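Local coordinates for protein phosphoserine aminotransferase (Bacillus alcalophilus, PDB 1W23) that uses pyridoxal 5'-phosphate to convert 3-phosphohydroxypyruvate reversibly to phosphoserine, the second step of serine biosynthesis from 3-phosphoglycerate, at residues F5-P15 against R334-A345; Q311-F321 against A348-F356. All coordinates share one frame; numbering follows the deposited sequence.

Contact 1 of 2, residues F5-P15 against R334-A345; sequences FNFNAGPSALP and RASIYNAVPIDA. With MG (magnesium ion), chain E.
Y338 and F7 both turn CG away from their own carbonyl carbon (chi1 -57° and -71°), and each ring thereby reaches the opposite segment. The Y338 hydroxyl donates to A9 O at 2.7 Å, tilted 34° out of the carbonyl plane. N298 ND2 bonds both that hydroxyl and S336 OG. F7 presents its rim: I337 CG2 lies at the ring edge, 3.7 Å from F7 CE2, and A345 O lies near the ring plane, 3.4 Å from F7 CZ. A9 CB sits over one face of the R334 guanidinium, 3.3 Å from NH2, while R334 NH1 bonds T152 O. One water joins F7 O, R334 O and S336 OG, whereas S336 O has no polar partner. A phenylalanine in place of Y338 would probably leave A9 O without its donor and N298 without that hydroxyl. The Y338 side chain also touches T152 and K196 of the cofactor site. Within the type I turn Y338-V341, A340 CB packs 3.8 Å from P15 CD. D344 OD2 binds the magnesium ion at 2.1 Å, with two waters. The contact ties the N-terminal loop to strand 333-336 and the start of helix 343-359, with helix 241-256 against L14 and P15, helix 259-279 against I337, and E38 of the second subunit bonding N8 and L14.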
loop_
_atom_site.group_PDB
_atom_site.type_symbol
_atom_site.label_atom_id
_atom_site.label_comp_id
_atom_site.label_asym_id
_atom_site.label_seq_id
_atom_site.Cartn_x
_atom_site.Cartn_y
_atom_site.Cartn_z
ATOM N N PHE A 5 -3.971 9.042 -25.572
ATOM C CA PHE A 5 -2.717 8.273 -25.650
ATOM C C PHE A 5 -2.023 8.418 -24.297
ATOM O O PHE A 5 -1.604 9.514 -23.920
ATOM C CB PHE A 5 -1.836 8.791 -26.780
ATOM C CG PHE A 5 -2.566 8.879 -28.100
ATOM C CD1 PHE A 5 -2.960 10.103 -28.623
ATOM C CD2 PHE A 5 -2.851 7.719 -28.805
ATOM C CE1 PHE A 5 -3.624 10.230 -29.809
ATOM C CE2 PHE A 5 -3.519 7.827 -30.022
ATOM C CZ PHE A 5 -3.894 9.073 -30.491
ATOM N N ASN A 6 -1.897 7.325 -23.564
ATOM C CA ASN A 6 -1.438 7.360 -22.173
ATOM C C ASN A 6 0.063 7.081 -22.048
ATOM O O ASN A 6 0.501 5.924 -22.003
ATOM C CB ASN A 6 -2.226 6.378 -21.330
ATOM C CG ASN A 6 -1.879 6.488 -19.848
ATOM O OD1 ASN A 6 -1.042 7.301 -19.481
ATOM N ND2 ASN A 6 -2.524 5.635 -19.044
ATOM N N PHE A 7 0.835 8.155 -21.983
ATOM C CA PHE A 7 2.280 8.134 -21.775
ATOM C C PHE A 7 2.659 8.507 -20.344
ATOM O O PHE A 7 3.786 8.928 -20.075
ATOM C CB PHE A 7 2.970 9.068 -22.775
ATOM C CG PHE A 7 2.970 8.570 -24.200
ATOM C CD1 PHE A 7 2.005 8.935 -25.109
ATOM C CD2 PHE A 7 3.961 7.700 -24.652
ATOM C CE1 PHE A 7 2.027 8.482 -26.410
ATOM C CE2 PHE A 7 3.995 7.252 -25.961
ATOM C CZ PHE A 7 3.015 7.636 -26.838
ATOM N N ASN A 8 1.762 8.272 -19.398
ATOM C CA ASN A 8 2.065 8.564 -17.996
ATOM C C ASN A 8 3.264 7.767 -17.489
ATOM O O ASN A 8 3.475 6.586 -17.826
ATOM C CB ASN A 8 0.833 8.235 -17.118
ATOM C CG ASN A 8 -0.157 9.357 -17.067
ATOM O OD1 ASN A 8 0.202 10.530 -17.198
ATOM N ND2 ASN A 8 -1.422 9.028 -16.838
ATOM N N ALA A 9 4.052 8.439 -16.630
ATOM C CA ALA A 9 5.325 7.921 -16.136
ATOM C C ALA A 9 5.211 7.048 -14.892
ATOM O O ALA A 9 6.211 6.474 -14.502
ATOM C CB ALA A 9 6.286 9.084 -15.863
ATOM N N GLY A 10 4.058 7.004 -14.249
ATOM C CA GLY A 10 3.930 6.199 -13.046
ATOM C C GLY A 10 2.946 6.814 -12.080
ATOM O O GLY A 10 3.159 7.990 -11.643
ATOM N N PRO A 11 1.865 6.144 -11.679
ATOM C CA PRO A 11 1.279 5.002 -12.340
ATOM C C PRO A 11 1.029 5.284 -13.842
ATOM O O PRO A 11 1.254 6.392 -14.317
ATOM C CB PRO A 11 -0.028 4.768 -11.563
ATOM C CG PRO A 11 0.247 5.375 -10.247
ATOM C CD PRO A 11 1.007 6.648 -10.573
ATOM N N SER A 12 0.704 4.239 -14.549
ATOM C CA SER A 12 0.823 4.219 -15.996
ATOM C C SER A 12 -0.189 3.298 -16.629
ATOM O O SER A 12 -1.018 2.656 -15.966
ATOM C CB SER A 12 2.242 3.797 -16.375
ATOM O OG SER A 12 2.565 2.543 -15.856
ATOM N N ALA A 13 -0.136 3.232 -17.952
ATOM C CA ALA A 13 -1.043 2.369 -18.707
ATOM C C ALA A 13 -0.965 0.926 -18.208
ATOM O O ALA A 13 0.130 0.398 -17.972
ATOM C CB ALA A 13 -0.654 2.404 -20.201
ATOM N N LEU A 14 -2.097 0.271 -18.129
ATOM C CA LEU A 14 -2.210 -1.164 -17.841
ATOM C C LEU A 14 -2.709 -1.889 -19.078
ATOM O O LEU A 14 -3.341 -1.254 -19.948
ATOM C CB LEU A 14 -3.083 -1.383 -16.601
ATOM C CG LEU A 14 -2.495 -0.854 -15.284
ATOM C CD1 LEU A 14 -3.532 -0.817 -14.170
ATOM C CD2 LEU A 14 -1.345 -1.708 -14.785
ATOM N N PRO A 15 -2.452 -3.181 -19.191
ATOM C CA PRO A 15 -3.014 -3.917 -20.322
ATOM C C PRO A 15 -4.520 -3.989 -20.160
ATOM O O PRO A 15 -5.030 -4.418 -19.134
ATOM C CB PRO A 15 -2.330 -5.251 -20.271
ATOM C CG PRO A 15 -1.777 -5.384 -18.882
ATOM C CD PRO A 15 -1.666 -4.040 -18.298
ATOM N N ARG A 334 9.031 13.750 -21.899
ATOM C CA ARG A 334 9.323 12.362 -21.541
ATOM C C ARG A 334 8.159 11.515 -22.010
ATOM O O ARG A 334 7.052 11.651 -21.527
ATOM C CB ARG A 334 9.514 12.188 -20.036
ATOM C CG ARG A 334 9.786 10.744 -19.640
ATOM C CD ARG A 334 10.197 10.601 -18.182
ATOM N NE ARG A 334 9.200 11.170 -17.268
ATOM C CZ ARG A 334 9.263 11.024 -15.951
ATOM N NH1 ARG A 334 10.231 10.336 -15.381
ATOM N NH2 ARG A 334 8.304 11.621 -15.196
ATOM N N ALA A 335 8.436 10.623 -22.984
ATOM C CA ALA A 335 7.447 9.660 -23.459
ATOM C C ALA A 335 7.711 8.329 -22.721
ATOM O O ALA A 335 8.718 7.654 -23.016
ATOM C CB ALA A 335 7.533 9.458 -24.973
ATOM N N SER A 336 6.869 7.975 -21.762
ATOM C CA SER A 336 7.007 6.714 -21.033
ATOM C C SER A 336 6.254 5.646 -21.809
ATOM O O SER A 336 5.083 5.797 -22.129
ATOM C CB SER A 336 6.518 6.863 -19.613
ATOM O OG SER A 336 7.297 7.809 -18.890
ATOM N N ILE A 337 6.999 4.590 -22.165
ATOM C CA ILE A 337 6.591 3.538 -23.079
ATOM C C ILE A 337 6.807 2.160 -22.456
ATOM O O ILE A 337 7.399 1.254 -22.999
ATOM C CB ILE A 337 7.292 3.707 -24.455
ATOM C CG1 ILE A 337 8.809 3.837 -24.345
ATOM C CG2 ILE A 337 6.683 4.874 -25.202
ATOM C CD1 ILE A 337 9.519 3.739 -25.698
ATOM N N TYR A 338 6.285 2.013 -21.230
ATOM C CA TYR A 338 6.296 0.765 -20.502
ATOM C C TYR A 338 5.585 -0.329 -21.260
ATOM O O TYR A 338 4.929 -0.079 -22.284
ATOM C CB TYR A 338 5.623 1.005 -19.141
ATOM C CG TYR A 338 6.274 2.104 -18.323
ATOM C CD1 TYR A 338 5.518 3.144 -17.809
ATOM C CD2 TYR A 338 7.612 2.137 -18.038
ATOM C CE1 TYR A 338 6.063 4.140 -17.061
ATOM C CE2 TYR A 338 8.182 3.117 -17.274
ATOM C CZ TYR A 338 7.402 4.125 -16.766
ATOM O OH TYR A 338 8.017 5.129 -16.019
ATOM N N ASN A 339 5.655 -1.552 -20.754
ATOM C CA ASN A 339 5.169 -2.740 -21.481
ATOM C C ASN A 339 3.774 -2.551 -22.096
ATOM O O ASN A 339 3.567 -2.957 -23.242
ATOM C CB ASN A 339 5.053 -3.897 -20.505
ATOM C CG ASN A 339 6.362 -4.543 -20.079
ATOM O OD1 ASN A 339 7.430 -4.240 -20.603
ATOM N ND2 ASN A 339 6.280 -5.471 -19.121
ATOM N N ALA A 340 2.838 -1.994 -21.334
ATOM C CA ALA A 340 1.444 -1.954 -21.783
ATOM C C ALA A 340 1.098 -0.790 -22.693
ATOM O O ALA A 340 -0.027 -0.749 -23.203
ATOM C CB ALA A 340 0.509 -1.985 -20.599
ATOM N N VAL A 341 1.996 0.139 -22.929
ATOM C CA VAL A 341 1.686 1.218 -23.860
ATOM C C VAL A 341 1.568 0.635 -25.256
ATOM O O VAL A 341 2.514 -0.016 -25.734
ATOM C CB VAL A 341 2.737 2.347 -23.772
ATOM C CG1 VAL A 341 2.504 3.381 -24.849
ATOM C CG2 VAL A 341 2.755 2.972 -22.379
ATOM N N PRO A 342 0.446 0.809 -25.962
ATOM C CA PRO A 342 0.283 0.153 -27.275
ATOM C C PRO A 342 1.138 0.799 -28.337
ATOM O O PRO A 342 1.410 2.001 -28.320
ATOM C CB PRO A 342 -1.210 0.305 -27.566
ATOM C CG PRO A 342 -1.530 1.586 -26.896
ATOM C CD PRO A 342 -0.766 1.575 -25.571
ATOM N N ILE A 343 1.509 -0.009 -29.335
ATOM C CA ILE A 343 2.346 0.519 -30.414
ATOM C C ILE A 343 1.601 1.615 -31.159
ATOM O O ILE A 343 2.275 2.591 -31.614
ATOM C CB ILE A 343 2.882 -0.586 -31.318
ATOM C CG1 ILE A 343 4.002 -0.045 -32.223
ATOM C CG2 ILE A 343 1.825 -1.227 -32.192
ATOM C CD1 ILE A 343 4.836 -1.162 -32.763
ATOM N N ASP A 344 0.285 1.602 -31.320
ATOM C CA ASP A 344 -0.382 2.698 -32.026
ATOM C C ASP A 344 -0.281 4.033 -31.284
ATOM O O ASP A 344 -0.368 5.055 -31.968
ATOM C CB ASP A 344 -1.802 2.361 -32.438
ATOM C CG ASP A 344 -2.805 2.064 -31.388
ATOM O OD1 ASP A 344 -2.467 2.105 -30.181
ATOM O OD2 ASP A 344 -3.980 1.746 -31.770
ATOM N N ALA A 345 -0.047 4.022 -29.978
ATOM C CA ALA A 345 0.200 5.304 -29.302
ATOM C C ALA A 345 1.541 5.887 -29.755
ATOM O O ALA A 345 1.686 7.104 -29.888
ATOM C CB ALA A 345 0.136 5.146 -27.812
HETATM MG MG MG E . -5.528 0.670 -30.937
HETATM O O HOH W 1 6.092 10.228 -19.360
HETATM O O HOH W 2 3.086 -1.295 -18.521
HETATM O O HOH W 3 -2.595 -0.229 -22.452
HETATM O O HOH W 4 -4.464 0.713 -29.085
HETATM O O HOH W 5 -6.509 2.314 -30.447
#

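Contact 2 of 2, residues Q311-F321 against A348-F356; sequences QFLAKAKEQGF and ALRELMIQF
F356 offers one ring face to F312, whose CA lies over it 4.0 Å from the ring centroid, a CH-pi contact; Q311 CB sits at the edge, 3.9 Å from F356 CZ. The F312 ring turns its own edge to that face, a T-shaped pair with centroids 5.5 Å apart and planes at 77°. On F321, L352 CD2 stands over one face, 4.1 Å from the centroid, and A348 O meets the edge 3.6 Å from F321 CZ. The same L352 methyl also presses on A316 CB at 3.6 Å and on F312 CE1, so one methyl touches F321, A316 and F312. L352 has CG anti to the backbone N (chi1 174°), which points the branch at the facing segment, where CD1 meets Q319 CG. Helices 311-318 and 348-356 run roughly antiparallel, at 133° with axes 11.0 Å apart. G320, with positive phi, ends the first helix in a Schellman motif, and F321 follows directly. Also on this segment, K315 NZ forms a salt bridge with E318 OE1, 2.7 Å away, and Q319 NE2 donates to that same oxygen. On the inner side M353 CG packs against F312 CZ, while F301 of strand 298-302 touches both residues.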
loop_
_atom_site.group_PDB
_atom_site.type_symbol
_atom_site.label_atom_id
_atom_site.label_comp_id
_atom_site.label_asym_id
_atom_site.label_seq_id
_atom_site.Cartn_x
_atom_site.Cartn_y
_atom_site.Cartn_z
ATOM N N GLN A 311 5.077 24.905 -26.596
ATOM C CA GLN A 311 4.130 24.843 -27.685
ATOM C C GLN A 311 3.866 23.397 -28.073
ATOM O O GLN A 311 2.698 23.007 -28.304
ATOM C CB GLN A 311 4.654 25.658 -28.864
ATOM C CG GLN A 311 4.636 27.155 -28.616
ATOM C CD GLN A 311 5.522 27.898 -29.619
ATOM O OE1 GLN A 311 6.025 27.354 -30.597
ATOM N NE2 GLN A 311 5.691 29.183 -29.307
ATOM N N PHE A 312 4.919 22.591 -28.153
ATOM C CA PHE A 312 4.747 21.143 -28.471
ATOM C C PHE A 312 3.913 20.456 -27.430
ATOM O O PHE A 312 3.002 19.707 -27.742
ATOM C CB PHE A 312 6.164 20.526 -28.598
ATOM C CG PHE A 312 6.090 19.021 -28.769
ATOM C CD1 PHE A 312 5.714 18.440 -29.953
ATOM C CD2 PHE A 312 6.397 18.210 -27.704
ATOM C CE1 PHE A 312 5.626 17.043 -30.061
ATOM C CE2 PHE A 312 6.297 16.840 -27.827
ATOM C CZ PHE A 312 5.900 16.248 -28.994
ATOM N N LEU A 313 4.251 20.660 -26.142
ATOM C CA LEU A 313 3.525 19.960 -25.072
ATOM C C LEU A 313 2.063 20.398 -25.030
ATOM O O LEU A 313 1.152 19.601 -24.768
ATOM C CB LEU A 313 4.216 20.159 -23.729
ATOM C CG LEU A 313 5.552 19.401 -23.599
ATOM C CD1 LEU A 313 6.304 19.892 -22.376
ATOM C CD2 LEU A 313 5.311 17.892 -23.557
ATOM N N ALA A 314 1.786 21.683 -25.336
ATOM C CA ALA A 314 0.409 22.151 -25.389
ATOM C C ALA A 314 -0.357 21.520 -26.552
ATOM O O ALA A 314 -1.515 21.146 -26.375
ATOM C CB ALA A 314 0.351 23.694 -25.472
ATOM N N LYS A 315 0.286 21.379 -27.677
ATOM C CA LYS A 315 -0.358 20.747 -28.822
ATOM C C LYS A 315 -0.615 19.295 -28.512
ATOM O O LYS A 315 -1.673 18.735 -28.832
ATOM C CB LYS A 315 0.534 20.901 -30.068
ATOM C CG LYS A 315 -0.047 20.313 -31.320
ATOM C CD LYS A 315 -1.284 21.053 -31.740
ATOM C CE LYS A 315 -1.774 20.461 -33.046
ATOM N NZ LYS A 315 -3.122 21.000 -33.399
ATOM N N ALA A 316 0.358 18.624 -27.900
ATOM C CA ALA A 316 0.194 17.211 -27.543
ATOM C C ALA A 316 -1.019 17.056 -26.622
ATOM O O ALA A 316 -1.859 16.175 -26.814
ATOM C CB ALA A 316 1.464 16.707 -26.884
ATOM N N LYS A 317 -1.150 17.908 -25.617
ATOM C CA LYS A 317 -2.272 17.809 -24.706
ATOM C C LYS A 317 -3.592 18.004 -25.440
ATOM O O LYS A 317 -4.580 17.266 -25.197
ATOM C CB LYS A 317 -2.132 18.808 -23.547
ATOM C CG LYS A 317 -3.124 18.679 -22.411
ATOM C CD LYS A 317 -2.883 19.694 -21.277
ATOM C CE LYS A 317 -3.408 19.223 -19.936
ATOM N NZ LYS A 317 -3.079 20.069 -18.745
ATOM N N GLU A 318 -3.647 18.994 -26.360
ATOM C CA GLU A 318 -4.829 19.270 -27.164
ATOM C C GLU A 318 -5.214 18.043 -27.968
ATOM O O GLU A 318 -6.419 17.810 -28.172
ATOM C CB GLU A 318 -4.546 20.479 -28.072
ATOM C CG GLU A 318 -5.688 20.889 -28.966
ATOM C CD GLU A 318 -5.575 20.600 -30.427
ATOM O OE1 GLU A 318 -4.505 20.604 -31.064
ATOM O OE2 GLU A 318 -6.695 20.355 -30.990
ATOM N N GLN A 319 -4.252 17.286 -28.477
ATOM C CA GLN A 319 -4.440 16.133 -29.306
ATOM C C GLN A 319 -4.673 14.835 -28.538
ATOM O O GLN A 319 -4.826 13.806 -29.133
ATOM C CB GLN A 319 -3.264 15.996 -30.285
ATOM C CG GLN A 319 -3.193 17.107 -31.300
ATOM C CD GLN A 319 -4.347 16.968 -32.313
ATOM O OE1 GLN A 319 -4.510 15.891 -32.919
ATOM N NE2 GLN A 319 -5.113 18.045 -32.481
ATOM N N GLY A 320 -4.767 14.894 -27.193
ATOM C CA GLY A 320 -5.133 13.709 -26.401
ATOM C C GLY A 320 -3.999 12.966 -25.819
ATOM O O GLY A 320 -4.243 11.944 -25.157
ATOM N N PHE A 321 -2.762 13.471 -25.939
ATOM C CA PHE A 321 -1.607 12.823 -25.315
ATOM C C PHE A 321 -1.537 13.213 -23.821
ATOM O O PHE A 321 -1.650 14.391 -23.466
ATOM C CB PHE A 321 -0.298 13.249 -25.997
ATOM C CG PHE A 321 -0.221 12.754 -27.420
ATOM C CD1 PHE A 321 -0.828 13.400 -28.466
ATOM C CD2 PHE A 321 0.490 11.582 -27.707
ATOM C CE1 PHE A 321 -0.776 12.901 -29.746
ATOM C CE2 PHE A 321 0.512 11.070 -28.971
ATOM C CZ PHE A 321 -0.123 11.739 -30.001
ATOM N N ALA A 348 1.132 7.299 -33.167
ATOM C CA ALA A 348 0.449 8.579 -33.057
ATOM C C ALA A 348 1.435 9.681 -32.606
ATOM O O ALA A 348 1.398 10.811 -33.112
ATOM C CB ALA A 348 -0.760 8.493 -32.139
ATOM N N LEU A 349 2.303 9.353 -31.633
ATOM C CA LEU A 349 3.302 10.316 -31.181
ATOM C C LEU A 349 4.241 10.704 -32.319
ATOM O O LEU A 349 4.547 11.903 -32.487
ATOM C CB LEU A 349 4.037 9.781 -29.959
ATOM C CG LEU A 349 5.143 10.701 -29.414
ATOM C CD1 LEU A 349 4.584 12.035 -28.976
ATOM C CD2 LEU A 349 5.852 10.037 -28.246
ATOM N N ARG A 350 4.713 9.730 -33.079
ATOM C CA ARG A 350 5.552 10.037 -34.256
ATOM C C ARG A 350 4.812 11.005 -35.181
ATOM O O ARG A 350 5.408 11.995 -35.648
ATOM C CB ARG A 350 5.932 8.750 -34.976
ATOM C CG ARG A 350 6.479 8.979 -36.366
ATOM C CD ARG A 350 7.016 7.680 -36.969
ATOM N NE ARG A 350 7.506 7.779 -38.314
ATOM C CZ ARG A 350 8.757 8.109 -38.630
ATOM N NH1 ARG A 350 9.693 8.380 -37.698
ATOM N NH2 ARG A 350 9.013 8.162 -39.948
ATOM N N GLU A 351 3.556 10.756 -35.479
ATOM C CA GLU A 351 2.819 11.605 -36.402
ATOM C C GLU A 351 2.675 13.026 -35.843
ATOM O O GLU A 351 2.837 14.029 -36.563
ATOM C CB GLU A 351 1.439 10.941 -36.683
ATOM C CG GLU A 351 1.636 9.681 -37.563
ATOM C CD GLU A 351 0.451 8.825 -37.798
ATOM O OE1 GLU A 351 0.523 7.793 -38.534
ATOM O OE2 GLU A 351 -0.651 9.145 -37.272
ATOM N N LEU A 352 2.386 13.156 -34.543
ATOM C CA LEU A 352 2.332 14.465 -33.905
ATOM C C LEU A 352 3.657 15.180 -34.053
ATOM O O LEU A 352 3.715 16.374 -34.386
ATOM C CB LEU A 352 2.003 14.274 -32.420
ATOM C CG LEU A 352 2.027 15.509 -31.520
ATOM C CD1 LEU A 352 0.669 16.178 -31.445
ATOM C CD2 LEU A 352 2.339 15.201 -30.060
ATOM N N MET A 353 4.736 14.464 -33.755
ATOM C CA MET A 353 6.071 15.050 -33.801
ATOM C C MET A 353 6.448 15.519 -35.209
ATOM O O MET A 353 7.044 16.607 -35.403
ATOM C CB MET A 353 7.118 14.075 -33.262
ATOM C CG MET A 353 7.009 13.881 -31.751
ATOM S SD MET A 353 8.020 12.581 -31.047
ATOM C CE MET A 353 9.677 13.344 -31.107
ATOM N N ILE A 354 6.144 14.716 -36.215
ATOM C CA ILE A 354 6.469 15.083 -37.601
ATOM C C ILE A 354 5.668 16.304 -38.005
ATOM O O ILE A 354 6.193 17.257 -38.577
ATOM C CB ILE A 354 6.256 13.896 -38.548
ATOM C CG1 ILE A 354 7.286 12.803 -38.285
ATOM C CG2 ILE A 354 6.304 14.366 -40.026
ATOM C CD1 ILE A 354 7.006 11.510 -38.980
ATOM N N GLN A 355 4.372 16.292 -37.705
ATOM C CA GLN A 355 3.519 17.414 -38.088
ATOM C C GLN A 355 3.941 18.694 -37.386
ATOM O O GLN A 355 3.985 19.769 -38.011
ATOM C CB GLN A 355 2.036 17.060 -37.832
ATOM C CG GLN A 355 1.046 18.195 -38.162
ATOM C CD GLN A 355 -0.396 17.906 -37.742
ATOM O OE1 GLN A 355 -0.975 16.829 -37.935
ATOM N NE2 GLN A 355 -1.028 18.863 -37.088
ATOM N N PHE A 356 4.282 18.608 -36.111
ATOM C CA PHE A 356 4.668 19.840 -35.370
ATOM C C PHE A 356 5.937 20.413 -35.967
ATOM O O PHE A 356 6.070 21.627 -36.144
ATOM C CB PHE A 356 4.807 19.507 -33.876
ATOM C CG PHE A 356 5.026 20.748 -33.044
ATOM C CD1 PHE A 356 3.933 21.469 -32.585
ATOM C CD2 PHE A 356 6.311 21.170 -32.774
ATOM C CE1 PHE A 356 4.171 22.644 -31.896
ATOM C CE2 PHE A 356 6.537 22.338 -32.054
ATOM C CZ PHE A 356 5.472 23.076 -31.612
#

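Both contacts draw on helix 343-359: contact 1 takes its first turn and the loop before it, contact 2 the middle. Contact 1 is buried, close to the cofactor and to the second subunit, and mixes apolar packing with a tyrosine hydrogen bond and bridging waters. Contact 2, about 15 Å away between centres and far from the annotated sites, is partly buried and has no hydrogen bond across it; its polar groups pair within segment 311-321. The two meet where strand 5-6 runs parallel to strand 321-322: F5 N probably bonds G320 O, F5 CE2 packs 3.5 Å from A348 CB, and F7 CE1 lies 3.7 Å from F321 CD2.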